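Local atomic coordinates of exported protein (Bacteroides fragilis, PDB entry 4JX0), a protein that is of unknown function but binds magnesium and probably pairs a BT_3987-like N-terminal domain with a discoidin-like (F5/8 type C) C-terminal domain. Residues A[257-262]-A[299-304]; A[222-227]-A[307-312]; A[84-89]-A[145-150]. All blocks are in the same frame, centred on the assembly; numbering follows the deposited sequence.

Contact 1: residues A[257-262]-A[299-304]; sequences SCRVMV and FENMMA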
loop_
_atom_site.group_PDB
_atom_site.type_symbol
_atom_site.label_atom_id
_atom_site.label_comp_id
_atom_site.label_asym_id
_atom_site.label_seq_id
_atom_site.Cartn_x
_atom_site.Cartn_y
_atom_site.Cartn_z
ATOM N N SER A 257 -14.720 -2.974 -4.603
ATOM C CA SER A 257 -13.509 -3.718 -4.280
ATOM C C SER A 257 -13.450 -4.186 -2.844
ATOM O O SER A 257 -14.083 -3.597 -1.977
ATOM C CB SER A 257 -12.285 -2.845 -4.543
ATOM O OG SER A 257 -12.276 -1.701 -3.707
ATOM N N CYS A 258 -12.643 -5.231 -2.602
ATOM C CA CYS A 258 -12.363 -5.773 -1.269
ATOM C C CYS A 258 -11.189 -6.763 -1.327
ATOM O O CYS A 258 -10.852 -7.288 -2.389
ATOM C CB CYS A 258 -13.598 -6.426 -0.662
ATOM S SG CYS A 258 -14.145 -7.919 -1.516
ATOM N N ARG A 259 -10.591 -7.015 -0.165
ATOM C CA ARG A 259 -9.477 -7.943 0.039
ATOM C C ARG A 259 -10.057 -9.287 0.449
ATOM O O ARG A 259 -10.846 -9.321 1.393
ATOM C CB ARG A 259 -8.588 -7.372 1.137
ATOM C CG ARG A 259 -7.257 -8.077 1.375
ATOM C CD ARG A 259 -6.712 -7.677 2.732
ATOM N NE ARG A 259 -6.690 -6.214 2.873
ATOM C CZ ARG A 259 -6.957 -5.523 3.984
ATOM N NH1 ARG A 259 -7.257 -6.151 5.117
ATOM N NH2 ARG A 259 -6.908 -4.196 3.977
ATOM N N VAL A 260 -9.708 -10.386 -0.253
ATOM C CA VAL A 260 -10.260 -11.710 0.043
ATOM C C VAL A 260 -9.235 -12.557 0.829
ATOM O O VAL A 260 -8.285 -13.085 0.238
ATOM C CB VAL A 260 -10.712 -12.430 -1.260
ATOM C CG1 VAL A 260 -11.420 -13.746 -0.941
ATOM C CG2 VAL A 260 -11.613 -11.533 -2.095
HETATM N N MSE A 261 -9.465 -12.716 2.156
HETATM C CA MSE A 261 -8.634 -13.558 3.037
HETATM C C MSE A 261 -9.213 -14.955 3.064
HETATM O O MSE A 261 -10.433 -15.091 3.114
HETATM C CB MSE A 261 -8.612 -13.018 4.474
HETATM C CG MSE A 261 -8.248 -11.554 4.606
HETATM SE SE MSE A 261 -6.500 -11.129 3.899
HETATM C CE MSE A 261 -5.405 -12.166 5.102
ATOM N N VAL A 262 -8.373 -15.989 3.074
ATOM C CA VAL A 262 -8.851 -17.373 3.084
ATOM C C VAL A 262 -8.167 -18.149 4.189
ATOM O O VAL A 262 -6.943 -18.193 4.203
ATOM C CB VAL A 262 -8.585 -18.025 1.711
ATOM C CG1 VAL A 262 -9.017 -19.483 1.708
ATOM C CG2 VAL A 262 -9.286 -17.256 0.597
ATOM N N PHE A 299 -13.960 -11.209 3.981
ATOM C CA PHE A 299 -13.884 -10.046 3.109
ATOM C C PHE A 299 -13.532 -8.842 3.957
ATOM O O PHE A 299 -14.212 -8.596 4.953
ATOM C CB PHE A 299 -15.215 -9.839 2.386
ATOM C CG PHE A 299 -15.572 -11.008 1.504
ATOM C CD1 PHE A 299 -14.935 -11.198 0.288
ATOM C CD2 PHE A 299 -16.556 -11.910 1.881
ATOM C CE1 PHE A 299 -15.269 -12.272 -0.530
ATOM C CE2 PHE A 299 -16.875 -12.993 1.067
ATOM C CZ PHE A 299 -16.226 -13.170 -0.129
ATOM N N GLU A 300 -12.458 -8.122 3.597
ATOM C CA GLU A 300 -11.976 -6.953 4.337
ATOM C C GLU A 300 -11.811 -5.756 3.409
ATOM O O GLU A 300 -11.784 -5.913 2.193
ATOM C CB GLU A 300 -10.616 -7.265 4.997
ATOM C CG GLU A 300 -10.607 -8.485 5.899
ATOM C CD GLU A 300 -9.255 -8.810 6.501
ATOM O OE1 GLU A 300 -8.228 -8.567 5.826
ATOM O OE2 GLU A 300 -9.224 -9.352 7.629
ATOM N N ASN A 301 -11.690 -4.555 3.995
ATOM C CA ASN A 301 -11.469 -3.312 3.258
ATOM C C ASN A 301 -12.489 -3.161 2.107
ATOM O O ASN A 301 -12.132 -2.851 0.964
ATOM C CB ASN A 301 -10.024 -3.317 2.743
ATOM C CG ASN A 301 -9.519 -1.964 2.337
ATOM O OD1 ASN A 301 -9.700 -0.974 3.048
ATOM N ND2 ASN A 301 -8.886 -1.882 1.176
HETATM N N MSE A 302 -13.770 -3.364 2.430
HETATM C CA MSE A 302 -14.836 -3.333 1.426
HETATM C C MSE A 302 -15.202 -1.897 1.070
HETATM O O MSE A 302 -15.738 -1.169 1.914
HETATM C CB MSE A 302 -16.067 -4.099 1.916
HETATM C CG MSE A 302 -15.749 -5.515 2.372
HETATM SE SE MSE A 302 -17.316 -6.457 2.958
HETATM C CE MSE A 302 -17.870 -7.180 1.251
HETATM N N MSE A 303 -14.893 -1.496 -0.181
HETATM C CA MSE A 303 -15.167 -0.167 -0.724
HETATM C C MSE A 303 -16.271 -0.191 -1.771
HETATM O O MSE A 303 -16.304 -1.091 -2.613
HETATM C CB MSE A 303 -13.913 0.408 -1.377
HETATM C CG MSE A 303 -13.957 1.916 -1.502
HETATM SE SE MSE A 303 -12.589 2.595 -2.654
HETATM C CE MSE A 303 -13.322 2.152 -4.380
ATOM N N ALA A 304 -17.132 0.848 -1.759
ATOM C CA ALA A 304 -18.208 1.009 -2.734
ATOM C C ALA A 304 -17.696 1.742 -3.983
ATOM O O ALA A 304 -16.600 2.298 -3.954
ATOM C CB ALA A 304 -19.361 1.781 -2.114
#
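R259 and E300 are antiparallel neighbours whose side chains rise from the same face of the sheet and slant across one another. Their flat ends stand nearly perpendicular, the guanidinium and carboxylate planes 83° apart. R259 NH1 reaches E300 OE1 at 2.7 Å, a salt bridge with the oxygen in the guanidinium plane but the nitrogen above the carboxylate plane. A bend at chi3 (-52°) carries the guanidinium over the corner at N301, one face on N301 CB, which lies 3.5 Å from R259 NH2. Selenomethionine M261, two residues on from R259, brings its CG to 3.2 Å from E300 OE1.

On the other face V260 and F299 lie side by side and point the same way, V260 CG2 being 4.0 Å from F299 CE1. I286 of strand 283-294 touches both. At the bulge, the sulfur of C258 meets the F299 ring obliquely, SG to CD1 3.8 Å, while C258 CB packs on CG of M302.

Paired backbone bonds join R259 to E300 and S257 to M303. The register slips by one residue between the two pairs, a beta bulge at the corner formed by N301. Charge on one face and hydrocarbon on the other imply that this sheet turns its apolar side to the domain interior and keeps its ion pair on the partly exposed side.

Contact 2: residues A[222-227]-A[307-312]; sequences SNANNY and GRFSVD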
loop_
_atom_site.group_PDB
_atom_site.type_symbol
_atom_site.label_atom_id
_atom_site.label_comp_id
_atom_site.label_asym_id
_atom_site.label_seq_id
_atom_site.Cartn_x
_atom_site.Cartn_y
_atom_site.Cartn_z
ATOM N N SER A 222 -19.638 0.092 7.825
ATOM C CA SER A 222 -19.546 1.533 8.089
ATOM C C SER A 222 -18.098 2.072 7.971
ATOM O O SER A 222 -17.930 3.286 7.955
ATOM C CB SER A 222 -20.098 1.851 9.467
ATOM O OG SER A 222 -21.454 1.450 9.547
ATOM N N ASN A 223 -17.064 1.212 7.876
ATOM C CA ASN A 223 -15.681 1.681 7.729
ATOM C C ASN A 223 -14.804 0.574 7.134
ATOM O O ASN A 223 -15.242 -0.573 7.030
ATOM C CB ASN A 223 -15.099 2.194 9.065
ATOM C CG ASN A 223 -15.135 1.213 10.214
ATOM O OD1 ASN A 223 -14.595 0.110 10.131
ATOM N ND2 ASN A 223 -15.691 1.614 11.347
ATOM N N ALA A 224 -13.567 0.930 6.745
ATOM C CA ALA A 224 -12.603 -0.000 6.157
ATOM C C ALA A 224 -12.175 -1.119 7.118
ATOM O O ALA A 224 -11.695 -2.153 6.640
ATOM C CB ALA A 224 -11.372 0.754 5.695
ATOM N N ASN A 225 -12.315 -0.925 8.451
ATOM C CA ASN A 225 -11.917 -1.951 9.421
ATOM C C ASN A 225 -12.980 -3.023 9.614
ATOM O O ASN A 225 -12.671 -4.043 10.224
ATOM C CB ASN A 225 -11.563 -1.331 10.776
ATOM C CG ASN A 225 -10.375 -0.398 10.701
ATOM O OD1 ASN A 225 -9.371 -0.681 10.029
ATOM N ND2 ASN A 225 -10.451 0.730 11.400
ATOM N N ASN A 226 -14.214 -2.827 9.106
ATOM C CA ASN A 226 -15.245 -3.862 9.226
ATOM C C ASN A 226 -14.940 -5.017 8.291
ATOM O O ASN A 226 -14.286 -4.822 7.260
ATOM C CB ASN A 226 -16.646 -3.335 8.912
ATOM C CG ASN A 226 -17.129 -2.203 9.770
ATOM O OD1 ASN A 226 -17.591 -1.180 9.262
ATOM N ND2 ASN A 226 -17.112 -2.369 11.076
ATOM N N TYR A 227 -15.423 -6.210 8.646
ATOM C CA TYR A 227 -15.229 -7.413 7.841
ATOM C C TYR A 227 -16.483 -8.286 7.858
ATOM O O TYR A 227 -17.371 -8.106 8.699
ATOM C CB TYR A 227 -14.018 -8.223 8.357
ATOM C CG TYR A 227 -14.171 -8.715 9.785
ATOM C CD1 TYR A 227 -14.815 -9.915 10.068
ATOM C CD2 TYR A 227 -13.692 -7.966 10.854
ATOM C CE1 TYR A 227 -14.972 -10.362 11.380
ATOM C CE2 TYR A 227 -13.829 -8.411 12.168
ATOM C CZ TYR A 227 -14.481 -9.606 12.429
ATOM O OH TYR A 227 -14.647 -10.067 13.719
ATOM N N GLY A 307 -16.552 5.429 -3.708
ATOM C CA GLY A 307 -15.311 5.670 -2.985
ATOM C C GLY A 307 -15.401 5.534 -1.477
ATOM O O GLY A 307 -14.362 5.405 -0.831
ATOM N N ARG A 308 -16.628 5.549 -0.890
ATOM C CA ARG A 308 -16.819 5.431 0.565
ATOM C C ARG A 308 -16.675 3.974 1.004
ATOM O O ARG A 308 -17.108 3.080 0.279
ATOM C CB ARG A 308 -18.208 5.956 0.989
ATOM C CG ARG A 308 -18.538 7.398 0.595
ATOM C CD ARG A 308 -17.601 8.426 1.201
ATOM N NE ARG A 308 -18.276 9.715 1.413
ATOM C CZ ARG A 308 -18.933 10.082 2.517
ATOM N NH1 ARG A 308 -19.016 9.264 3.562
ATOM N NH2 ARG A 308 -19.508 11.279 2.584
ATOM N N PHE A 309 -16.122 3.730 2.205
ATOM C CA PHE A 309 -15.950 2.369 2.732
ATOM C C PHE A 309 -17.194 1.898 3.498
ATOM O O PHE A 309 -17.135 1.592 4.691
ATOM C CB PHE A 309 -14.689 2.270 3.607
ATOM C CG PHE A 309 -13.447 2.288 2.755
ATOM C CD1 PHE A 309 -12.920 3.488 2.299
ATOM C CD2 PHE A 309 -12.895 1.105 2.281
ATOM C CE1 PHE A 309 -11.821 3.504 1.443
ATOM C CE2 PHE A 309 -11.781 1.125 1.449
ATOM C CZ PHE A 309 -11.267 2.324 1.016
ATOM N N SER A 310 -18.310 1.793 2.770
ATOM C CA SER A 310 -19.585 1.303 3.272
ATOM C C SER A 310 -20.289 0.595 2.135
ATOM O O SER A 310 -20.621 1.255 1.156
ATOM C CB SER A 310 -20.435 2.450 3.806
ATOM O OG SER A 310 -21.734 2.005 4.161
ATOM N N VAL A 311 -20.460 -0.732 2.220
ATOM C CA VAL A 311 -21.110 -1.509 1.169
ATOM C C VAL A 311 -22.255 -2.324 1.759
ATOM O O VAL A 311 -22.183 -2.750 2.910
ATOM C CB VAL A 311 -20.116 -2.432 0.397
ATOM C CG1 VAL A 311 -18.824 -1.700 0.060
ATOM C CG2 VAL A 311 -19.814 -3.716 1.161
ATOM N N ASP A 312 -23.267 -2.600 0.927
ATOM C CA ASP A 312 -24.397 -3.462 1.254
ATOM C C ASP A 312 -24.093 -4.866 0.814
ATOM O O ASP A 312 -23.558 -5.039 -0.271
ATOM C CB ASP A 312 -25.677 -3.015 0.509
ATOM C CG ASP A 312 -26.418 -1.819 1.047
ATOM O OD1 ASP A 312 -25.965 -1.245 2.053
ATOM O OD2 ASP A 312 -27.447 -1.438 0.441
#
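The phenyl ring of F309 is brought beside A224 by a first torsion of -74°, which sets CG anti to the carbonyl carbon, and by a chi2 of 82° that turns the ring. The methyl A224 CB then lies 3.8 Å from F309 CD2 and almost as near to CG, approaching the ring obliquely. F309 CB packs on the backbone of the other loop, 3.6 Å from A224 N. Alanine suits the spot because its single methyl lets the flat ring come close to the main chain. F309 is also the centre of an inverse gamma turn, a tight bend that presents its side chain to the 222-227 loop. Its carbonyl oxygen comes 3.2 Å from N223 N, but the angle is too poor for a hydrogen bond.

That N-H is used within its own loop. N226, with chi1 -59°, turns its amide oxygen back toward the start of the loop, where OD1 accepts from S222 N and from N223 N, each at 2.8 Å. The two donors reach it from opposite faces of the amide plane, so one oxygen gathers two successive backbone N-H groups. A type I beta turn runs from N223 to N226, closed by N226 N to N223 O at 3.2 Å. Asparagine suits position 226 because its short amide can reach back across the turn. Just before S222, T221 joins the loops: its carbonyl takes S310 OG, and its backbone bonds to that of V311.

Between 222-227 and 307-312 themselves no hydrogen bond forms. The chemistry thus implies that the two segments meet by van der Waals contact alone, in a small patch that N301 and selenomethionine M303 border, while the polar link between the loops is made next door, at T221.

Contact 3: residues A[84-89]-A[145-150]; sequences NLMKED and AIKLTM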
loop_
_atom_site.group_PDB
_atom_site.type_symbol
_atom_site.label_atom_id
_atom_site.label_comp_id
_atom_site.label_asym_id
_atom_site.label_seq_id
_atom_site.Cartn_x
_atom_site.Cartn_y
_atom_site.Cartn_z
ATOM N N ASN A 84 22.794 15.445 -5.812
ATOM C CA ASN A 84 22.401 14.053 -6.025
ATOM C C ASN A 84 22.320 13.318 -4.706
ATOM O O ASN A 84 22.844 13.810 -3.710
ATOM C CB ASN A 84 23.401 13.347 -6.969
ATOM C CG ASN A 84 22.806 12.179 -7.763
ATOM O OD1 ASN A 84 21.749 11.610 -7.424
ATOM N ND2 ASN A 84 23.470 11.793 -8.841
ATOM N N LEU A 85 21.664 12.145 -4.693
ATOM C CA LEU A 85 21.589 11.290 -3.506
ATOM C C LEU A 85 22.539 10.118 -3.648
ATOM O O LEU A 85 22.874 9.715 -4.761
ATOM C CB LEU A 85 20.173 10.750 -3.302
ATOM C CG LEU A 85 19.150 11.733 -2.796
ATOM C CD1 LEU A 85 17.765 11.228 -3.072
ATOM C CD2 LEU A 85 19.330 12.011 -1.307
HETATM N N MSE A 86 22.945 9.545 -2.531
HETATM C CA MSE A 86 23.789 8.358 -2.561
HETATM C C MSE A 86 23.389 7.441 -1.434
HETATM O O MSE A 86 22.866 7.898 -0.425
HETATM C CB MSE A 86 25.281 8.715 -2.508
HETATM C CG MSE A 86 25.771 9.216 -1.168
HETATM SE SE MSE A 86 27.691 9.171 -1.147
HETATM C CE MSE A 86 27.961 7.247 -0.725
ATOM N N LYS A 87 23.624 6.147 -1.620
ATOM C CA LYS A 87 23.278 5.137 -0.636
ATOM C C LYS A 87 24.390 5.040 0.381
ATOM O O LYS A 87 25.468 4.548 0.059
ATOM C CB LYS A 87 23.034 3.788 -1.333
ATOM C CG LYS A 87 22.558 2.672 -0.422
ATOM C CD LYS A 87 22.172 1.460 -1.255
ATOM C CE LYS A 87 22.165 0.170 -0.478
ATOM N NZ LYS A 87 21.147 0.156 0.603
ATOM N N GLU A 88 24.148 5.548 1.595
ATOM C CA GLU A 88 25.109 5.473 2.688
ATOM C C GLU A 88 24.508 4.550 3.740
ATOM O O GLU A 88 23.717 4.983 4.577
ATOM C CB GLU A 88 25.444 6.875 3.235
ATOM C CG GLU A 88 26.581 6.887 4.251
ATOM C CD GLU A 88 27.923 6.416 3.724
ATOM O OE1 GLU A 88 28.599 7.201 3.022
ATOM O OE2 GLU A 88 28.291 5.251 4.001
ATOM N N ASP A 89 24.869 3.256 3.662
ATOM C CA ASP A 89 24.359 2.211 4.556
ATOM C C ASP A 89 24.791 2.388 6.025
ATOM O O ASP A 89 24.093 1.896 6.912
ATOM C CB ASP A 89 24.808 0.821 4.062
ATOM C CG ASP A 89 24.222 0.419 2.717
ATOM O OD1 ASP A 89 23.008 0.647 2.504
ATOM O OD2 ASP A 89 24.967 -0.156 1.891
ATOM N N ALA A 145 19.293 3.717 3.833
ATOM C CA ALA A 145 19.537 5.110 4.171
ATOM C C ALA A 145 20.239 5.775 3.007
ATOM O O ALA A 145 21.074 5.148 2.347
ATOM C CB ALA A 145 20.378 5.203 5.432
ATOM N N ILE A 146 19.877 7.034 2.739
ATOM C CA ILE A 146 20.444 7.822 1.641
ATOM C C ILE A 146 20.838 9.197 2.154
ATOM O O ILE A 146 20.178 9.715 3.062
ATOM C CB ILE A 146 19.470 7.936 0.431
ATOM C CG1 ILE A 146 18.024 8.193 0.881
ATOM C CG2 ILE A 146 19.564 6.685 -0.408
ATOM C CD1 ILE A 146 17.140 8.866 -0.141
ATOM N N LYS A 147 21.920 9.778 1.596
ATOM C CA LYS A 147 22.377 11.108 2.006
ATOM C C LYS A 147 22.511 12.009 0.800
ATOM O O LYS A 147 22.839 11.543 -0.293
ATOM C CB LYS A 147 23.700 11.062 2.808
ATOM C CG LYS A 147 24.932 10.578 2.056
ATOM C CD LYS A 147 26.157 10.631 2.967
ATOM C CE LYS A 147 27.439 10.239 2.266
ATOM N NZ LYS A 147 28.614 10.251 3.180
ATOM N N LEU A 148 22.256 13.308 1.011
ATOM C CA LEU A 148 22.365 14.318 -0.035
ATOM C C LEU A 148 23.832 14.697 -0.238
ATOM O O LEU A 148 24.592 14.777 0.737
ATOM C CB LEU A 148 21.531 15.546 0.359
ATOM C CG LEU A 148 21.451 16.672 -0.652
ATOM C CD1 LEU A 148 20.685 16.257 -1.887
ATOM C CD2 LEU A 148 20.844 17.901 -0.034
ATOM N N THR A 149 24.233 14.916 -1.505
ATOM C CA THR A 149 25.612 15.278 -1.860
ATOM C C THR A 149 25.636 16.408 -2.880
ATOM O O THR A 149 24.647 16.633 -3.564
ATOM C CB THR A 149 26.357 14.054 -2.431
ATOM O OG1 THR A 149 25.795 13.685 -3.693
ATOM C CG2 THR A 149 26.343 12.866 -1.494
HETATM N N MSE A 150 26.779 17.101 -2.983
HETATM C CA MSE A 150 27.040 18.158 -3.965
HETATM C C MSE A 150 28.196 17.711 -4.829
HETATM O O MSE A 150 29.160 17.148 -4.301
HETATM C CB MSE A 150 27.378 19.476 -3.280
HETATM C CG MSE A 150 26.179 20.197 -2.729
HETATM SE SE MSE A 150 26.652 21.984 -2.121
HETATM C CE MSE A 150 28.119 21.573 -0.914
#
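The carbonyl oxygen of N84 is gripped twice by T149: by the backbone N at 2.8 Å, nearly in line with the C=O bond, and by OG1 at 3.0 Å from above the carbonyl plane. The hydroxyl gets there because chi1 of T149 (67°) places OG1 between the backbone N and the carbonyl carbon. Threonine suits this place twice over, since its methyl CG2 packs 3.7 Å from CG of M86, a selenomethionine.

M86 and K147 form the next hydrogen-bonded pair, their side chains lying alongside and pointing the same way, with M86 SE 3.6 Å from K147 CE. The extended lysine also runs beside E88, whose chain bends at chi2, and K147 NZ makes a salt bridge with E88 OE1 at 3.1 Å, meeting it on the anti side. E88 N gives only a weak bond to A145 O as the strand ends.

L85 and I146 occupy the opposite face, their CD1 methyls 3.8 Å apart, where F69 and F112 touch both. This antiparallel pairing thus leaves one face mainly apolar, with K87 NZ at its end held by D89 and F105 O, while on the other K147 ends in its ion pair.

In the fold
Contacts 1 and 2 belong to one neighbourhood, their centres about 9 Å apart: N301 packs against F309, M303 against V311, and F299 against Y227, so the loops of contact 2 lie beside the strand 296-304 of contact 1. Contact 3 lies about 39 Å from contact 1, centre to centre, in the sheet of the BT_3987-like domain. Contacts 1 and 3 are partly buried antiparallel strand pairs, each with one mainly apolar face and an ion pair joining its segments; in contact 3 a lysine-aspartate pair also ends the apolar face, and only contact 1 carries a bulge. Contact 2, a smaller surface meeting of loops, has no hydrogen bond between its segments and meets by van der Waals packing.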